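PDB 4FC4: nitrite transporter NirC from Salmonella enterica subsp. enterica serovar Typhimurium, which carries nitrite in both directions, uptake and export, across the cytoplasmic membrane as a channel of the formate/nitrite transporter family. Local coordinates for residues 109-123 / 199-211. Numbering follows the deposited sequence.
Sequences WLGNLVGSVFVALLY and VANMTLFALSWFG
Met202 packs as a knob into a hole formed by Trp109, Asn112, Leu113 and Ser116, and illustrates how a long, unbranched side chain can lock one membrane helix against another. With chi2 169° and chi3 180° its chain runs fully extended along helix 109-123, crossing Leu113 at about a right angle. CE comes to rest over one face of the Trp109 indole, 3.4 Å from Trp109 CE2, a CH-pi contact. The sulfur follows in a longer Met-aromatic contact, while SD lies 3.5 Å from Leu113 CA, tight against the backbone.

Beside this knob the backbones come closest, the CA atoms of Ser116 and Thr203 4.8 Å apart; a turn further on Ala120 CB meets Ala206 CB at 3.6 Å. Here the polar link is indirect. A water donates to Ser116 OG and to Val199 O (3.0 Å) and lies close to Thr203 OG1, too close for the details of that bond to be certain. Ser116 OG in turn donates to Asn112 O, from above the carbonyl plane and on the face opposite Ser116 N, so this buried hydroxyl has a partner on each helix, one of them through water.

Toward the C-terminal ends Phe210 presents a ring face to Leu121 CD2, 3.8 Å from the centroid, and its edge to Val117 O and Ala120 CB. Beyond Ala120, Leu207 CD2 reaches Tyr123 CD2 at 3.5 Å.

The contact joins two predicted membrane-spanning helices within one subunit of the formate/nitrite transporter fold, of the aquaporin-like clan; they run roughly parallel, crossing at -37°. Helix 24-51 adjoins both through Asn112, Tyr123 and Ala200; the Asn112 amide bonds Ser31, Glu78 and Phe80, and Trp109 NE1 bonds Thr230 of helix 219-248. Helix 137-147 packs against helix 198-209, while Phe118 meets Phe240 of a neighbouring subunit of the pentamer edge-to-face.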
loop_
_atom_site.group_PDB
_atom_site.type_symbol
_atom_site.label_atom_id
_atom_site.label_comp_id
_atom_site.label_asym_id
_atom_site.label_seq_id
_atom_site.Cartn_x
_atom_site.Cartn_y
_atom_site.Cartn_z
ATOM N N TRP B 109 14.714 28.101 -11.349
ATOM C CA TRP B 109 13.909 27.934 -12.543
ATOM C C TRP B 109 14.753 27.527 -13.731
ATOM O O TRP B 109 14.418 26.549 -14.389
ATOM C CB TRP B 109 13.217 29.266 -12.845
ATOM C CG TRP B 109 12.081 29.154 -13.808
ATOM C CD1 TRP B 109 10.732 28.974 -13.511
ATOM C CD2 TRP B 109 12.150 29.184 -15.269
ATOM N NE1 TRP B 109 9.985 28.923 -14.650
ATOM C CE2 TRP B 109 10.763 29.031 -15.743
ATOM C CE3 TRP B 109 13.179 29.378 -16.215
ATOM C CZ2 TRP B 109 10.442 29.048 -17.103
ATOM C CZ3 TRP B 109 12.837 29.392 -17.588
ATOM C CH2 TRP B 109 11.506 29.265 -18.018
ATOM N N LEU B 110 15.826 28.293 -14.037
ATOM C CA LEU B 110 16.688 28.018 -15.190
ATOM C C LEU B 110 17.349 26.637 -15.088
ATOM O O LEU B 110 17.426 25.901 -16.113
ATOM C CB LEU B 110 17.741 29.116 -15.413
ATOM C CG LEU B 110 17.256 30.488 -15.971
ATOM C CD1 LEU B 110 18.352 31.544 -15.968
ATOM C CD2 LEU B 110 16.587 30.436 -17.363
ATOM N N GLY B 111 17.783 26.273 -13.866
ATOM C CA GLY B 111 18.401 24.981 -13.650
ATOM C C GLY B 111 17.412 23.862 -13.897
ATOM O O GLY B 111 17.723 22.886 -14.540
ATOM N N ASN B 112 16.214 23.990 -13.337
ATOM C CA ASN B 112 15.141 23.039 -13.560
ATOM C C ASN B 112 14.870 22.824 -15.054
ATOM O O ASN B 112 14.643 21.682 -15.482
ATOM C CB ASN B 112 13.881 23.525 -12.874
ATOM C CG ASN B 112 13.950 23.395 -11.371
ATOM O OD1 ASN B 112 13.047 23.864 -10.700
ATOM N ND2 ASN B 112 15.017 22.743 -10.823
ATOM N N LEU B 113 14.947 23.917 -15.832
ATOM C CA LEU B 113 14.711 23.880 -17.288
ATOM C C LEU B 113 15.805 23.063 -17.997
ATOM O O LEU B 113 15.483 22.135 -18.748
ATOM C CB LEU B 113 14.536 25.294 -17.880
ATOM C CG LEU B 113 14.266 25.446 -19.397
ATOM C CD1 LEU B 113 12.900 24.871 -19.840
ATOM C CD2 LEU B 113 14.450 26.905 -19.867
ATOM N N VAL B 114 17.074 23.355 -17.690
ATOM C CA VAL B 114 18.198 22.577 -18.186
ATOM C C VAL B 114 18.014 21.065 -17.898
ATOM O O VAL B 114 18.202 20.243 -18.797
ATOM C CB VAL B 114 19.514 23.100 -17.591
ATOM C CG1 VAL B 114 20.653 22.103 -17.808
ATOM C CG2 VAL B 114 19.875 24.497 -18.195
ATOM N N GLY B 115 17.618 20.690 -16.682
ATOM C CA GLY B 115 17.528 19.266 -16.336
ATOM C C GLY B 115 16.370 18.634 -17.076
ATOM O O GLY B 115 16.432 17.456 -17.470
ATOM N N SER B 116 15.329 19.448 -17.290
ATOM C CA SER B 116 14.166 19.044 -18.046
ATOM C C SER B 116 14.482 18.825 -19.515
ATOM O O SER B 116 14.178 17.786 -20.038
ATOM C CB SER B 116 13.053 20.069 -17.898
ATOM O OG SER B 116 12.542 20.125 -16.589
ATOM N N VAL B 117 15.082 19.815 -20.185
ATOM C CA VAL B 117 15.413 19.681 -21.599
ATOM C C VAL B 117 16.342 18.491 -21.726
ATOM O O VAL B 117 16.279 17.697 -22.684
ATOM C CB VAL B 117 16.122 20.941 -22.129
ATOM C CG1 VAL B 117 16.778 20.685 -23.484
ATOM C CG2 VAL B 117 15.151 22.113 -22.196
ATOM N N PHE B 118 17.205 18.337 -20.724
ATOM C CA PHE B 118 18.224 17.300 -20.793
ATOM C C PHE B 118 17.650 15.889 -20.683
ATOM O O PHE B 118 18.039 15.014 -21.482
ATOM C CB PHE B 118 19.316 17.531 -19.770
ATOM C CG PHE B 118 20.306 16.377 -19.625
ATOM C CD1 PHE B 118 21.343 16.192 -20.563
ATOM C CD2 PHE B 118 20.236 15.524 -18.518
ATOM C CE1 PHE B 118 22.266 15.167 -20.388
ATOM C CE2 PHE B 118 21.171 14.512 -18.342
ATOM C CZ PHE B 118 22.177 14.328 -19.283
ATOM N N VAL B 119 16.746 15.647 -19.727
ATOM C CA VAL B 119 16.153 14.287 -19.622
ATOM C C VAL B 119 15.309 14.019 -20.911
ATOM O O VAL B 119 15.205 12.866 -21.388
ATOM C CB VAL B 119 15.332 14.112 -18.319
ATOM C CG1 VAL B 119 14.063 14.972 -18.397
ATOM C CG2 VAL B 119 14.980 12.622 -18.053
ATOM N N ALA B 120 14.752 15.079 -21.513
ATOM C CA ALA B 120 13.966 14.886 -22.747
ATOM C C ALA B 120 14.867 14.469 -23.924
ATOM O O ALA B 120 14.533 13.546 -24.722
ATOM C CB ALA B 120 13.117 16.129 -23.079
ATOM N N LEU B 121 16.030 15.110 -24.010
ATOM C CA LEU B 121 17.026 14.750 -25.032
ATOM C C LEU B 121 17.428 13.260 -24.969
ATOM O O LEU B 121 17.507 12.588 -26.012
ATOM C CB LEU B 121 18.264 15.608 -24.879
ATOM C CG LEU B 121 18.365 16.958 -25.565
ATOM C CD1 LEU B 121 19.825 17.439 -25.408
ATOM C CD2 LEU B 121 17.991 16.861 -27.058
ATOM N N LEU B 122 17.750 12.783 -23.768
ATOM C CA LEU B 122 18.195 11.452 -23.596
ATOM C C LEU B 122 17.087 10.495 -24.041
ATOM O O LEU B 122 17.365 9.495 -24.692
ATOM C CB LEU B 122 18.559 11.170 -22.123
ATOM C CG LEU B 122 19.709 11.921 -21.409
ATOM C CD1 LEU B 122 19.713 11.503 -19.924
ATOM C CD2 LEU B 122 21.095 11.695 -22.024
ATOM N N TYR B 123 15.835 10.800 -23.688
ATOM C CA TYR B 123 14.713 9.903 -24.007
ATOM C C TYR B 123 14.553 9.813 -25.545
ATOM O O TYR B 123 14.243 8.762 -26.154
ATOM C CB TYR B 123 13.463 10.400 -23.267
ATOM C CG TYR B 123 12.224 9.650 -23.644
ATOM C CD1 TYR B 123 11.955 8.405 -23.101
ATOM C CD2 TYR B 123 11.338 10.195 -24.540
ATOM C CE1 TYR B 123 10.837 7.689 -23.487
ATOM C CE2 TYR B 123 10.219 9.517 -24.909
ATOM C CZ TYR B 123 9.992 8.242 -24.385
ATOM O OH TYR B 123 8.872 7.566 -24.770
ATOM N N VAL B 199 7.609 23.342 -13.868
ATOM C CA VAL B 199 8.773 22.464 -14.146
ATOM C C VAL B 199 8.356 21.160 -14.851
ATOM O O VAL B 199 8.993 20.702 -15.805
ATOM C CB VAL B 199 9.593 22.200 -12.854
ATOM C CG1 VAL B 199 10.761 21.278 -13.101
ATOM C CG2 VAL B 199 10.103 23.514 -12.272
ATOM N N ALA B 200 7.288 20.541 -14.406
ATOM C CA ALA B 200 6.842 19.311 -15.102
ATOM C C ALA B 200 6.452 19.619 -16.571
ATOM O O ALA B 200 6.666 18.794 -17.447
ATOM C CB ALA B 200 5.687 18.637 -14.365
ATOM N N ASN B 201 5.900 20.804 -16.838
ATOM C CA ASN B 201 5.540 21.169 -18.203
ATOM C C ASN B 201 6.777 21.313 -19.085
ATOM O O ASN B 201 6.754 20.955 -20.253
ATOM C CB ASN B 201 4.687 22.453 -18.265
ATOM C CG ASN B 201 3.232 22.262 -17.798
ATOM O OD1 ASN B 201 2.462 23.259 -17.754
ATOM N ND2 ASN B 201 2.846 21.044 -17.423
ATOM N N MET B 202 7.862 21.811 -18.504
ATOM C CA MET B 202 9.145 21.936 -19.198
ATOM C C MET B 202 9.547 20.630 -19.877
ATOM O O MET B 202 9.941 20.665 -21.047
ATOM C CB MET B 202 10.280 22.362 -18.252
ATOM C CG MET B 202 10.128 23.728 -17.612
ATOM S SD MET B 202 11.328 24.021 -16.279
ATOM C CE MET B 202 10.851 25.670 -15.796
ATOM N N THR B 203 9.456 19.499 -19.176
ATOM C CA THR B 203 9.803 18.224 -19.795
ATOM C C THR B 203 8.773 17.890 -20.900
ATOM O O THR B 203 9.111 17.464 -22.004
ATOM C CB THR B 203 9.925 17.048 -18.768
ATOM O OG1 THR B 203 11.092 17.219 -17.945
ATOM C CG2 THR B 203 10.116 15.730 -19.510
ATOM N N LEU B 204 7.492 18.085 -20.614
ATOM C CA LEU B 204 6.483 17.725 -21.597
ATOM C C LEU B 204 6.744 18.535 -22.856
ATOM O O LEU B 204 6.721 17.986 -23.981
ATOM C CB LEU B 204 5.089 18.005 -21.077
ATOM C CG LEU B 204 4.057 17.608 -22.114
ATOM C CD1 LEU B 204 4.034 16.093 -22.359
ATOM C CD2 LEU B 204 2.746 18.167 -21.610
ATOM N N PHE B 205 6.997 19.835 -22.668
ATOM C CA PHE B 205 7.190 20.697 -23.802
ATOM C C PHE B 205 8.384 20.299 -24.625
ATOM O O PHE B 205 8.349 20.434 -25.853
ATOM C CB PHE B 205 7.222 22.168 -23.415
ATOM C CG PHE B 205 5.884 22.698 -22.928
ATOM C CD1 PHE B 205 4.711 22.314 -23.524
ATOM C CD2 PHE B 205 5.804 23.571 -21.850
ATOM C CE1 PHE B 205 3.486 22.790 -23.066
ATOM C CE2 PHE B 205 4.583 24.059 -21.393
ATOM C CZ PHE B 205 3.421 23.664 -22.001
ATOM N N ALA B 206 9.414 19.739 -23.972
ATOM C CA ALA B 206 10.669 19.450 -24.668
ATOM C C ALA B 206 10.465 18.140 -25.468
ATOM O O ALA B 206 10.844 18.030 -26.666
ATOM C CB ALA B 206 11.847 19.408 -23.685
ATOM N N LEU B 207 9.809 17.186 -24.827
ATOM C CA LEU B 207 9.423 15.931 -25.457
ATOM C C LEU B 207 8.573 16.133 -26.720
ATOM O O LEU B 207 8.844 15.544 -27.762
ATOM C CB LEU B 207 8.610 15.110 -24.455
ATOM C CG LEU B 207 9.363 14.455 -23.304
ATOM C CD1 LEU B 207 8.338 13.778 -22.419
ATOM C CD2 LEU B 207 10.442 13.476 -23.809
ATOM N N SER B 208 7.528 16.951 -26.641
ATOM C CA SER B 208 6.786 17.229 -27.840
ATOM C C SER B 208 7.663 17.968 -28.866
ATOM O O SER B 208 7.609 17.679 -30.087
ATOM C CB SER B 208 5.489 17.982 -27.553
ATOM O OG SER B 208 4.807 18.148 -28.782
ATOM N N TRP B 209 8.496 18.892 -28.386
ATOM C CA TRP B 209 9.361 19.673 -29.296
ATOM C C TRP B 209 10.294 18.795 -30.084
ATOM O O TRP B 209 10.478 19.007 -31.297
ATOM C CB TRP B 209 10.147 20.755 -28.547
ATOM C CG TRP B 209 10.861 21.700 -29.484
ATOM C CD1 TRP B 209 12.235 21.827 -29.677
ATOM C CD2 TRP B 209 10.254 22.677 -30.416
ATOM N NE1 TRP B 209 12.521 22.785 -30.629
ATOM C CE2 TRP B 209 11.388 23.339 -31.115
ATOM C CE3 TRP B 209 8.943 23.064 -30.729
ATOM C CZ2 TRP B 209 11.189 24.337 -32.074
ATOM C CZ3 TRP B 209 8.759 24.076 -31.695
ATOM C CH2 TRP B 209 9.862 24.693 -32.349
ATOM N N PHE B 210 10.887 17.791 -29.412
ATOM C CA PHE B 210 11.846 16.909 -30.081
ATOM C C PHE B 210 11.130 15.824 -30.890
ATOM O O PHE B 210 11.762 15.000 -31.504
ATOM C CB PHE B 210 12.828 16.246 -29.093
ATOM C CG PHE B 210 13.646 17.217 -28.261
ATOM C CD1 PHE B 210 14.211 18.376 -28.835
ATOM C CD2 PHE B 210 13.878 16.948 -26.895
ATOM C CE1 PHE B 210 14.937 19.266 -28.051
ATOM C CE2 PHE B 210 14.622 17.815 -26.113
ATOM C CZ PHE B 210 15.160 18.980 -26.687
ATOM N N GLY B 211 9.814 15.798 -30.891
ATOM C CA GLY B 211 9.120 14.730 -31.581
ATOM C C GLY B 211 8.393 15.298 -32.766
ATOM O O GLY B 211 8.656 16.436 -33.166
HETATM O O HOH W 1 10.596 18.127 -15.698
#